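Local structure of uncharacterized protein (Enterococcus faecalis, 3D3Y) at residues Gly284-Ser288 and Gln352-Leu357; Ala274-Phe278 and Glu402-Ala407; Ser47-Glu51 and Phe75-Val79; Lys42-Leu46 and Leu188-Tyr192. The protein is of unknown function but is related to the M16 family of zinc-dependent peptidases and may resemble its non-catalytic members. All blocks are in the same frame, centred on the assembly; numbering follows the deposited sequence.

Contact 1 (Gly284-Ser288 and Gln352-Leu357); sequences GFPHS and QTKAML
Two rings of the 284-288 turn meet helix 347-364. The imidazole of H287 carries Q352 CB over one face, 3.7 Å from the ring centroid and nearly above its centre, while T353 OG1 and the selenium of M356 lie at its edge. The ring of F285 has M356 CB over one face, with L357 CD2 at the edge near its plane. The turn is a type I beta turn from F285 to S288, closed by S288 N donating to F285 O; it joins helix 272-284 to helix 289-295, and S288 serves as N-cap of the latter, its OG taking the N-H of F291. M356, modelled as selenomethionine, touches both rings, the face of F285 and the edge of H287. Its SE sits 4.2 Å from the F285 centroid, a Met-aromatic contact. The M356 side chain bends at its last torsion, which brings CE to 3.4 Å from F285 CD1. A long, unbranched methionine side chain suits this place, since it can follow one ring while touching another. On the polar side, T353 OG1 also bonds to E349 O one helical turn back, so the hydroxyl is held between helix and turn. H287 reaches it with CG lying between its own backbone N and carbonyl carbon (chi1 62°), and a histidine suits the spot by offering both a flat face for Q352 and an N-H at its edge: NE2 donates to T353 OG1 at 2.8 Å and 169°, the oxygen lying in the ring plane.

Contact 2 (Ala274-Phe278 and Glu402-Ala407); sequences ALQVF and EIQEVA
Helix-helix packing within the C-terminal alpha/beta half of the chain brings 274-278, on helix 272-284, against 402-407, on helix 400-409. The fold here is a five-stranded mixed sheet with helices packed beside it, as expected for an M16-type domain, and the two helical segments cross almost perpendicularly, at -82°, with their axes 8.7 Å apart. So steep a crossing confines the contact to a small patch, filled mainly by apolar side chains. V406 is at its centre and divides its two methyls between neighbours on helix 272-284. CG2 meets A274 CB at 3.6 Å; alanine suits this place because its single methyl lets the branched valine come close to the backbone, CG2 also nearing the amide nitrogen of L275. The other methyl, CG1, lies anti to the backbone N (chi1 165°) and is directed at F278, 3.6 Å from its CB, while L275 CD1 comes to 3.7 Å from the same V406 CG1, the leucine and valine side chains crossing at about a right angle. One helical turn earlier, I403 sends its two branches different ways: CG2 lies beside F278 CB, and CD1 at the end of the longer branch meets V277 CG1 at 3.7 Å. The large F278 ring leans over the 402-407 helix toward A407, and beyond these segments it also touches L337 and I340 of helix 326-341 and the ring of F282. The small A407 probably lets the ring come close to the helix: F278 CE1 lies 3.6 Å from A407 CB.

Contact 3 (Ser47-Glu51 and Phe75-Val79); sequences SSLME and FGIGV
This is a helix-on-strand contact: 47-51, on helix 40-52, runs nearly antiparallel to 75-79 of the outermost strand 74-82, at 167° and with axes 7.3 Å apart. I77 is the main apolar contributor. Its CG2 touches S47 CB at 3.6 Å and its CD1 reaches M50 CB at 3.7 Å, so one branched side chain spans nearly a full turn of the helix. Serine suits the near end because it is small and because its OG bonds back to T44 O within the helix. The strand borders a six-stranded mixed sheet in the N-terminal half of the chain, pairing with strand 85-95 through G76 with S91 and G78 with N89; the helix packs along strand 74-82 on one face of this sheet. E51 supplies the direct polar link. With its first two torsions extended, it presents its carboxylate to the strand: I77 N donates to E51 OE2 at 2.8 Å and 170°, meeting the oxygen on its anti side and 35° out of the carboxylate plane. G76 lies alongside, its CA 3.3 Å from E51 OE2. A water donates to I77 O at 2.8 Å and only weakly to S47 OG and S48 OG. The F75 ring turns its edge to E51 O, 3.6 Å from CE2.

Contact 4 (Lys42-Leu46 and Leu188-Tyr192); sequences KRTLL and LAAYY
Apolar contacts make up most of this buried crossing. L188 CD1 lies 3.7 Å from L46 CB and close to K42 O, while its other methyl, CD2, meets L45 CD2 at 3.8 Å; the branched end thus straddles the spacing between two successive leucines. L46 spreads its own methyls, CD2 to Y191 CD2 and CD1 to Y192 CB. The aromatic contact is a CH-pi one: K42 CB stands over a face of the Y191 ring, 4.3 Å from its centroid. The long lysine chain passes the tyrosine by its methylenes and delivers NZ to E183, a salt bridge outside the two segments. Polar contact rests on R43. Bent at chi3, it brings NH1 to Y191 OH, donating at 2.9 Å and 162° with the oxygen in the guanidinium plane, the two flat groups 81° apart. D199 forms a salt bridge with the same NH1, and NE bonds to H86 ND1, so several partners fix the buried guanidinium, whose charge the aspartate probably offsets. Segments 42-46 and 188-192, on helices 40-52 and 185-198, cross at -97° with axes 10.0 Å apart, a near-perpendicular helix pair in the helical layer beside the N-terminal mixed sheet.

In the fold
The four contacts fall into two pairs, on opposite sides of the chain's centre. Contacts 1 and 2 have centres about 13 Å apart and touch directly: T353 CG2 lies 3.5 Å from V277 O, and L357 CD1 lies 3.6 Å from Q276 O, so helix 347-364 rests on helix 272-284. Contacts 3 and 4 share helix 40-52, with centres about 11 Å apart; there L49 CD1 lies 3.6 Å from L188 CG and M50 SE packs against Y192. Between the pairs the centres are 36 to 41 Å apart. Each pair belongs to a separate alpha/beta half with its own mixed sheet, consistent with the duplicated domains of M16 peptidases.

Contact 1 (Gly284-Ser288 and Gln352-Leu357)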
loop_
_atom_site.group_PDB
_atom_site.type_symbol
_atom_site.label_atom_id
_atom_site.label_comp_id
_atom_site.label_asym_id
_atom_site.label_seq_id
_atom_site.Cartn_x
_atom_site.Cartn_y
_atom_site.Cartn_z
ATOM N N GLY A 284 -13.280 -13.992 2.134
ATOM C CA GLY A 284 -12.005 -13.548 2.718
ATOM C C GLY A 284 -11.146 -14.652 3.313
ATOM O O GLY A 284 -9.898 -14.565 3.323
ATOM N N PHE A 285 -11.816 -15.684 3.812
ATOM C CA PHE A 285 -11.202 -16.747 4.587
ATOM C C PHE A 285 -11.620 -18.115 4.034
ATOM O O PHE A 285 -12.582 -18.193 3.277
ATOM C CB PHE A 285 -11.683 -16.631 6.038
ATOM C CG PHE A 285 -11.159 -15.429 6.776
ATOM C CD1 PHE A 285 -9.788 -15.224 6.939
ATOM C CD2 PHE A 285 -12.039 -14.541 7.398
ATOM C CE1 PHE A 285 -9.298 -14.131 7.675
ATOM C CE2 PHE A 285 -11.551 -13.442 8.120
ATOM C CZ PHE A 285 -10.178 -13.226 8.245
ATOM N N PRO A 286 -10.906 -19.201 4.414
ATOM C CA PRO A 286 -11.220 -20.528 3.878
ATOM C C PRO A 286 -12.617 -21.057 4.204
ATOM O O PRO A 286 -13.104 -21.953 3.498
ATOM C CB PRO A 286 -10.130 -21.450 4.490
ATOM C CG PRO A 286 -9.015 -20.534 4.891
ATOM C CD PRO A 286 -9.726 -19.236 5.307
ATOM N N HIS A 287 -13.262 -20.485 5.224
ATOM C CA HIS A 287 -14.593 -20.897 5.627
ATOM C C HIS A 287 -15.666 -20.037 4.923
ATOM O O HIS A 287 -16.865 -20.173 5.189
ATOM C CB HIS A 287 -14.739 -20.811 7.158
ATOM C CG HIS A 287 -14.561 -19.420 7.702
ATOM N ND1 HIS A 287 -13.369 -18.973 8.235
ATOM C CD2 HIS A 287 -15.418 -18.376 7.779
ATOM C CE1 HIS A 287 -13.512 -17.721 8.640
ATOM N NE2 HIS A 287 -14.741 -17.331 8.364
ATOM N N SER A 288 -15.230 -19.188 3.993
ATOM C CA SER A 288 -16.116 -18.223 3.356
ATOM C C SER A 288 -17.114 -18.890 2.428
ATOM O O SER A 288 -16.886 -20.016 1.979
ATOM C CB SER A 288 -15.320 -17.196 2.555
ATOM O OG SER A 288 -14.747 -17.789 1.398
ATOM N N GLN A 352 -16.194 -17.620 13.316
ATOM C CA GLN A 352 -14.880 -17.872 12.731
ATOM C C GLN A 352 -14.281 -16.645 12.063
ATOM O O GLN A 352 -13.097 -16.399 12.182
ATOM C CB GLN A 352 -14.928 -19.015 11.714
ATOM C CG GLN A 352 -14.878 -20.376 12.339
ATOM C CD GLN A 352 -14.475 -21.406 11.305
ATOM O OE1 GLN A 352 -15.338 -22.006 10.665
ATOM N NE2 GLN A 352 -13.161 -21.571 11.086
ATOM N N THR A 353 -15.110 -15.869 11.370
ATOM C CA THR A 353 -14.641 -14.623 10.742
ATOM C C THR A 353 -14.144 -13.632 11.799
ATOM O O THR A 353 -13.051 -13.091 11.658
ATOM C CB THR A 353 -15.735 -14.001 9.869
ATOM O OG1 THR A 353 -16.092 -14.954 8.856
ATOM C CG2 THR A 353 -15.273 -12.683 9.243
ATOM N N LYS A 354 -14.930 -13.414 12.860
ATOM C CA LYS A 354 -14.511 -12.496 13.939
ATOM C C LYS A 354 -13.187 -12.945 14.615
ATOM O O LYS A 354 -12.278 -12.135 14.810
ATOM C CB LYS A 354 -15.623 -12.286 14.964
ATOM C CG LYS A 354 -16.899 -11.597 14.402
ATOM C CD LYS A 354 -17.976 -11.469 15.469
ATOM C CE LYS A 354 -19.098 -10.558 14.979
ATOM N NZ LYS A 354 -20.217 -10.424 15.962
ATOM N N ALA A 355 -13.069 -14.244 14.911
ATOM C CA ALA A 355 -11.851 -14.803 15.531
ATOM C C ALA A 355 -10.603 -14.526 14.677
ATOM O O ALA A 355 -9.576 -14.046 15.181
ATOM C CB ALA A 355 -12.023 -16.335 15.764
HETATM N N MSE A 356 -10.716 -14.776 13.373
HETATM C CA MSE A 356 -9.568 -14.615 12.479
HETATM C C MSE A 356 -9.218 -13.141 12.276
HETATM O O MSE A 356 -8.056 -12.793 12.226
HETATM C CB MSE A 356 -9.786 -15.345 11.141
HETATM C CG MSE A 356 -9.668 -16.876 11.311
HETATM SE SE MSE A 356 -9.967 -17.843 9.667
HETATM C CE MSE A 356 -8.210 -17.537 8.861
ATOM N N LEU A 357 -10.227 -12.278 12.189
ATOM C CA LEU A 357 -9.950 -10.843 12.128
ATOM C C LEU A 357 -9.252 -10.371 13.408
ATOM O O LEU A 357 -8.223 -9.687 13.332
ATOM C CB LEU A 357 -11.225 -10.022 11.858
ATOM C CG LEU A 357 -11.777 -10.120 10.430
ATOM C CD1 LEU A 357 -13.204 -9.573 10.354
ATOM C CD2 LEU A 357 -10.885 -9.420 9.380
#

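Contact 2 (Ala274-Phe278 and Glu402-Ala407)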
loop_
_atom_site.group_PDB
_atom_site.type_symbol
_atom_site.label_atom_id
_atom_site.label_comp_id
_atom_site.label_asym_id
_atom_site.label_seq_id
_atom_site.Cartn_x
_atom_site.Cartn_y
_atom_site.Cartn_z
ATOM N N ALA A 274 -18.495 -3.752 9.975
ATOM C CA ALA A 274 -19.434 -4.652 9.277
ATOM C C ALA A 274 -18.847 -5.163 7.943
ATOM O O ALA A 274 -19.036 -6.312 7.568
ATOM C CB ALA A 274 -20.773 -3.913 9.024
ATOM N N LEU A 275 -18.133 -4.289 7.245
ATOM C CA LEU A 275 -17.521 -4.669 5.947
ATOM C C LEU A 275 -16.371 -5.659 6.153
ATOM O O LEU A 275 -16.223 -6.635 5.403
ATOM C CB LEU A 275 -17.053 -3.425 5.188
ATOM C CG LEU A 275 -16.204 -3.683 3.930
ATOM C CD1 LEU A 275 -17.113 -4.288 2.856
ATOM C CD2 LEU A 275 -15.606 -2.341 3.449
ATOM N N GLN A 276 -15.594 -5.439 7.218
ATOM C CA GLN A 276 -14.514 -6.361 7.574
ATOM C C GLN A 276 -15.091 -7.791 7.704
ATOM O O GLN A 276 -14.552 -8.749 7.156
ATOM C CB GLN A 276 -13.861 -5.914 8.890
ATOM C CG GLN A 276 -13.135 -4.560 8.835
ATOM C CD GLN A 276 -11.882 -4.629 7.972
ATOM O OE1 GLN A 276 -11.284 -5.705 7.800
ATOM N NE2 GLN A 276 -11.487 -3.498 7.410
ATOM N N VAL A 277 -16.202 -7.895 8.420
ATOM C CA VAL A 277 -16.829 -9.172 8.688
ATOM C C VAL A 277 -17.506 -9.689 7.426
ATOM O O VAL A 277 -17.341 -10.869 7.092
ATOM C CB VAL A 277 -17.805 -9.101 9.906
ATOM C CG1 VAL A 277 -18.527 -10.463 10.135
ATOM C CG2 VAL A 277 -17.042 -8.669 11.174
ATOM N N PHE A 278 -18.230 -8.819 6.711
ATOM C CA PHE A 278 -18.877 -9.253 5.458
ATOM C C PHE A 278 -17.848 -9.890 4.527
ATOM O O PHE A 278 -18.081 -10.970 3.959
ATOM C CB PHE A 278 -19.556 -8.094 4.728
ATOM C CG PHE A 278 -19.853 -8.419 3.288
ATOM C CD1 PHE A 278 -21.036 -9.099 2.935
ATOM C CD2 PHE A 278 -18.939 -8.088 2.287
ATOM C CE1 PHE A 278 -21.301 -9.438 1.589
ATOM C CE2 PHE A 278 -19.190 -8.428 0.948
ATOM C CZ PHE A 278 -20.388 -9.089 0.595
ATOM N N GLU A 402 -26.310 -5.834 10.117
ATOM C CA GLU A 402 -25.263 -4.950 9.582
ATOM C C GLU A 402 -24.544 -5.543 8.382
ATOM O O GLU A 402 -24.226 -4.814 7.410
ATOM C CB GLU A 402 -24.232 -4.596 10.641
ATOM C CG GLU A 402 -24.786 -3.630 11.743
ATOM C CD GLU A 402 -23.793 -3.458 12.896
ATOM O OE1 GLU A 402 -22.940 -4.370 13.085
ATOM O OE2 GLU A 402 -23.852 -2.428 13.611
ATOM N N ILE A 403 -24.296 -6.854 8.446
ATOM C CA ILE A 403 -23.664 -7.583 7.337
ATOM C C ILE A 403 -24.555 -7.590 6.099
ATOM O O ILE A 403 -24.043 -7.422 4.953
ATOM C CB ILE A 403 -23.297 -9.034 7.773
ATOM C CG1 ILE A 403 -22.314 -9.020 8.968
ATOM C CG2 ILE A 403 -22.750 -9.850 6.559
ATOM C CD1 ILE A 403 -22.238 -10.295 9.778
ATOM N N GLN A 404 -25.865 -7.795 6.311
ATOM C CA GLN A 404 -26.858 -7.789 5.236
ATOM C C GLN A 404 -26.902 -6.417 4.571
ATOM O O GLN A 404 -26.995 -6.308 3.331
ATOM C CB GLN A 404 -28.278 -8.097 5.764
ATOM C CG GLN A 404 -28.517 -9.486 6.322
ATOM C CD GLN A 404 -29.936 -9.642 6.848
ATOM O OE1 GLN A 404 -30.170 -9.536 8.061
ATOM N NE2 GLN A 404 -30.885 -9.883 5.953
ATOM N N GLU A 405 -26.857 -5.366 5.395
ATOM C CA GLU A 405 -26.809 -3.995 4.842
ATOM C C GLU A 405 -25.543 -3.724 3.967
ATOM O O GLU A 405 -25.649 -3.132 2.886
ATOM C CB GLU A 405 -26.969 -2.950 5.965
ATOM C CG GLU A 405 -26.912 -1.492 5.528
ATOM C CD GLU A 405 -28.005 -1.126 4.525
ATOM O OE1 GLU A 405 -29.093 -1.768 4.538
ATOM O OE2 GLU A 405 -27.761 -0.185 3.723
ATOM N N VAL A 406 -24.369 -4.140 4.427
ATOM C CA VAL A 406 -23.139 -4.047 3.626
ATOM C C VAL A 406 -23.371 -4.797 2.295
ATOM O O VAL A 406 -23.081 -4.275 1.210
ATOM C CB VAL A 406 -21.910 -4.637 4.403
ATOM C CG1 VAL A 406 -20.705 -4.906 3.471
ATOM C CG2 VAL A 406 -21.523 -3.681 5.544
ATOM N N ALA A 407 -23.935 -5.998 2.385
ATOM C CA ALA A 407 -24.183 -6.817 1.170
ATOM C C ALA A 407 -25.145 -6.120 0.197
ATOM O O ALA A 407 -24.958 -6.176 -1.037
ATOM C CB ALA A 407 -24.719 -8.181 1.565
#

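Contact 3 (Ser47-Glu51 and Phe75-Val79)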
loop_
_atom_site.group_PDB
_atom_site.type_symbol
_atom_site.label_atom_id
_atom_site.label_comp_id
_atom_site.label_asym_id
_atom_site.label_seq_id
_atom_site.Cartn_x
_atom_site.Cartn_y
_atom_site.Cartn_z
ATOM N N SER A 47 12.860 6.008 -6.148
ATOM C CA SER A 47 13.110 5.291 -4.907
ATOM C C SER A 47 14.280 4.310 -5.090
ATOM O O SER A 47 15.088 4.124 -4.161
ATOM C CB SER A 47 11.833 4.589 -4.401
ATOM O OG SER A 47 11.541 3.415 -5.141
ATOM N N SER A 48 14.403 3.688 -6.271
ATOM C CA SER A 48 15.559 2.819 -6.511
ATOM C C SER A 48 16.854 3.621 -6.658
ATOM O O SER A 48 17.886 3.212 -6.167
ATOM C CB SER A 48 15.385 1.988 -7.770
ATOM O OG SER A 48 14.498 0.927 -7.507
ATOM N N LEU A 49 16.776 4.781 -7.292
ATOM C CA LEU A 49 17.971 5.574 -7.547
ATOM C C LEU A 49 18.538 6.100 -6.245
ATOM O O LEU A 49 19.775 6.027 -6.031
ATOM C CB LEU A 49 17.681 6.721 -8.520
ATOM C CG LEU A 49 17.293 6.341 -9.958
ATOM C CD1 LEU A 49 16.707 7.526 -10.735
ATOM C CD2 LEU A 49 18.498 5.772 -10.754
HETATM N N MSE A 50 17.662 6.596 -5.368
HETATM C CA MSE A 50 18.140 7.244 -4.147
HETATM C C MSE A 50 18.629 6.240 -3.105
HETATM O O MSE A 50 19.395 6.592 -2.204
HETATM C CB MSE A 50 17.068 8.165 -3.581
HETATM C CG MSE A 50 16.808 9.336 -4.551
HETATM SE SE MSE A 50 15.441 10.483 -3.805
HETATM C CE MSE A 50 16.267 10.924 -2.091
ATOM N N GLU A 51 18.214 4.982 -3.253
ATOM C CA GLU A 51 18.591 3.911 -2.328
ATOM C C GLU A 51 19.951 3.283 -2.662
ATOM O O GLU A 51 20.697 2.894 -1.755
ATOM C CB GLU A 51 17.506 2.820 -2.391
ATOM C CG GLU A 51 17.718 1.641 -1.492
ATOM C CD GLU A 51 16.635 0.577 -1.717
ATOM O OE1 GLU A 51 16.625 -0.031 -2.804
ATOM O OE2 GLU A 51 15.784 0.383 -0.830
ATOM N N PHE A 75 18.500 0.105 5.990
ATOM C CA PHE A 75 18.082 1.265 5.207
ATOM C C PHE A 75 17.340 0.816 3.954
ATOM O O PHE A 75 17.779 -0.103 3.249
ATOM C CB PHE A 75 19.310 2.096 4.840
ATOM C CG PHE A 75 19.068 3.115 3.742
ATOM C CD1 PHE A 75 18.222 4.189 3.942
ATOM C CD2 PHE A 75 19.696 2.976 2.512
ATOM C CE1 PHE A 75 18.004 5.144 2.935
ATOM C CE2 PHE A 75 19.497 3.915 1.491
ATOM C CZ PHE A 75 18.651 5.005 1.707
ATOM N N GLY A 76 16.214 1.468 3.647
ATOM C CA GLY A 76 15.542 1.145 2.385
ATOM C C GLY A 76 14.644 2.277 1.963
ATOM O O GLY A 76 14.244 3.109 2.789
ATOM N N ILE A 77 14.337 2.324 0.670
ATOM C CA ILE A 77 13.367 3.258 0.115
ATOM C C ILE A 77 12.397 2.467 -0.778
ATOM O O ILE A 77 12.825 1.596 -1.587
ATOM C CB ILE A 77 14.056 4.400 -0.697
ATOM C CG1 ILE A 77 15.211 5.039 0.093
ATOM C CG2 ILE A 77 13.044 5.499 -1.096
ATOM C CD1 ILE A 77 15.884 6.261 -0.671
ATOM N N GLY A 78 11.103 2.753 -0.633
ATOM C CA GLY A 78 10.102 2.197 -1.567
ATOM C C GLY A 78 8.906 3.149 -1.710
ATOM O O GLY A 78 8.933 4.259 -1.206
ATOM N N VAL A 79 7.852 2.691 -2.389
ATOM C CA VAL A 79 6.687 3.503 -2.618
ATOM C C VAL A 79 5.454 2.685 -2.356
ATOM O O VAL A 79 5.485 1.440 -2.421
ATOM C CB VAL A 79 6.620 4.070 -4.072
ATOM C CG1 VAL A 79 7.773 5.015 -4.333
ATOM C CG2 VAL A 79 6.624 2.932 -5.102
HETATM O O HOH W 1 13.407 0.791 -4.211
#

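Contact 4 (Lys42-Leu46 and Leu188-Tyr192)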
loop_
_atom_site.group_PDB
_atom_site.type_symbol
_atom_site.label_atom_id
_atom_site.label_comp_id
_atom_site.label_asym_id
_atom_site.label_seq_id
_atom_site.Cartn_x
_atom_site.Cartn_y
_atom_site.Cartn_z
ATOM N N LYS A 42 7.839 7.732 -12.089
ATOM C CA LYS A 42 8.989 8.564 -11.704
ATOM C C LYS A 42 9.332 8.346 -10.229
ATOM O O LYS A 42 10.494 8.115 -9.883
ATOM C CB LYS A 42 8.685 10.043 -11.956
ATOM C CG LYS A 42 8.787 10.438 -13.443
ATOM C CD LYS A 42 8.393 11.877 -13.623
ATOM C CE LYS A 42 8.502 12.308 -15.100
ATOM N NZ LYS A 42 7.278 11.784 -15.771
ATOM N N ARG A 43 8.325 8.410 -9.363
ATOM C CA ARG A 43 8.546 8.153 -7.933
ATOM C C ARG A 43 9.097 6.754 -7.703
ATOM O O ARG A 43 10.024 6.556 -6.908
ATOM C CB ARG A 43 7.248 8.368 -7.146
ATOM C CG ARG A 43 6.874 9.836 -7.101
ATOM C CD ARG A 43 5.450 10.100 -6.614
ATOM N NE ARG A 43 5.231 9.920 -5.161
ATOM C CZ ARG A 43 5.561 10.804 -4.219
ATOM N NH1 ARG A 43 6.234 11.912 -4.535
ATOM N NH2 ARG A 43 5.261 10.559 -2.935
ATOM N N THR A 44 8.502 5.766 -8.342
ATOM C CA THR A 44 9.002 4.378 -8.210
ATOM C C THR A 44 10.475 4.226 -8.581
ATOM O O THR A 44 11.253 3.603 -7.825
ATOM C CB THR A 44 8.131 3.394 -9.020
ATOM O OG1 THR A 44 6.786 3.557 -8.601
ATOM C CG2 THR A 44 8.550 1.917 -8.847
ATOM N N LEU A 45 10.856 4.739 -9.744
ATOM C CA LEU A 45 12.256 4.634 -10.177
ATOM C C LEU A 45 13.189 5.456 -9.281
ATOM O O LEU A 45 14.303 5.024 -8.941
ATOM C CB LEU A 45 12.423 5.082 -11.645
ATOM C CG LEU A 45 13.844 5.052 -12.255
ATOM C CD1 LEU A 45 14.484 3.612 -12.096
ATOM C CD2 LEU A 45 13.747 5.416 -13.738
ATOM N N LEU A 46 12.741 6.649 -8.910
ATOM C CA LEU A 46 13.501 7.486 -7.995
ATOM C C LEU A 46 13.821 6.753 -6.677
ATOM O O LEU A 46 14.909 6.894 -6.124
ATOM C CB LEU A 46 12.731 8.770 -7.705
ATOM C CG LEU A 46 13.510 9.778 -6.861
ATOM C CD1 LEU A 46 14.826 10.268 -7.560
ATOM C CD2 LEU A 46 12.594 10.961 -6.547
ATOM N N LEU A 188 14.312 12.127 -14.367
ATOM C CA LEU A 188 14.367 11.711 -12.950
ATOM C C LEU A 188 15.029 12.732 -12.023
ATOM O O LEU A 188 14.570 12.899 -10.892
ATOM C CB LEU A 188 15.025 10.330 -12.746
ATOM C CG LEU A 188 14.040 9.171 -12.605
ATOM C CD1 LEU A 188 13.243 9.349 -11.334
ATOM C CD2 LEU A 188 13.108 9.134 -13.838
ATOM N N ALA A 189 16.095 13.383 -12.496
ATOM C CA ALA A 189 16.736 14.480 -11.762
ATOM C C ALA A 189 15.791 15.688 -11.652
ATOM O O ALA A 189 15.710 16.331 -10.603
ATOM C CB ALA A 189 18.025 14.896 -12.446
ATOM N N ALA A 190 15.089 16.002 -12.738
ATOM C CA ALA A 190 14.078 17.042 -12.671
ATOM C C ALA A 190 12.981 16.670 -11.666
ATOM O O ALA A 190 12.548 17.515 -10.859
ATOM C CB ALA A 190 13.488 17.341 -14.067
ATOM N N TYR A 191 12.532 15.418 -11.713
ATOM C CA TYR A 191 11.468 14.992 -10.813
ATOM C C TYR A 191 11.947 15.051 -9.340
ATOM O O TYR A 191 11.230 15.574 -8.465
ATOM C CB TYR A 191 10.852 13.608 -11.171
ATOM C CG TYR A 191 9.795 13.336 -10.137
ATOM C CD1 TYR A 191 8.643 14.154 -10.102
ATOM C CD2 TYR A 191 10.000 12.405 -9.105
ATOM C CE1 TYR A 191 7.707 14.023 -9.101
ATOM C CE2 TYR A 191 9.046 12.247 -8.078
ATOM C CZ TYR A 191 7.902 13.063 -8.103
ATOM O OH TYR A 191 6.952 12.971 -7.135
ATOM N N TYR A 192 13.140 14.522 -9.065
ATOM C CA TYR A 192 13.737 14.641 -7.725
ATOM C C TYR A 192 13.570 16.067 -7.161
ATOM O O TYR A 192 13.126 16.263 -6.015
ATOM C CB TYR A 192 15.224 14.268 -7.743
ATOM C CG TYR A 192 15.959 14.783 -6.525
ATOM C CD1 TYR A 192 15.866 14.110 -5.290
ATOM C CD2 TYR A 192 16.743 15.950 -6.605
ATOM C CE1 TYR A 192 16.540 14.597 -4.149
ATOM C CE2 TYR A 192 17.411 16.438 -5.492
ATOM C CZ TYR A 192 17.314 15.746 -4.269
ATOM O OH TYR A 192 17.963 16.262 -3.166
#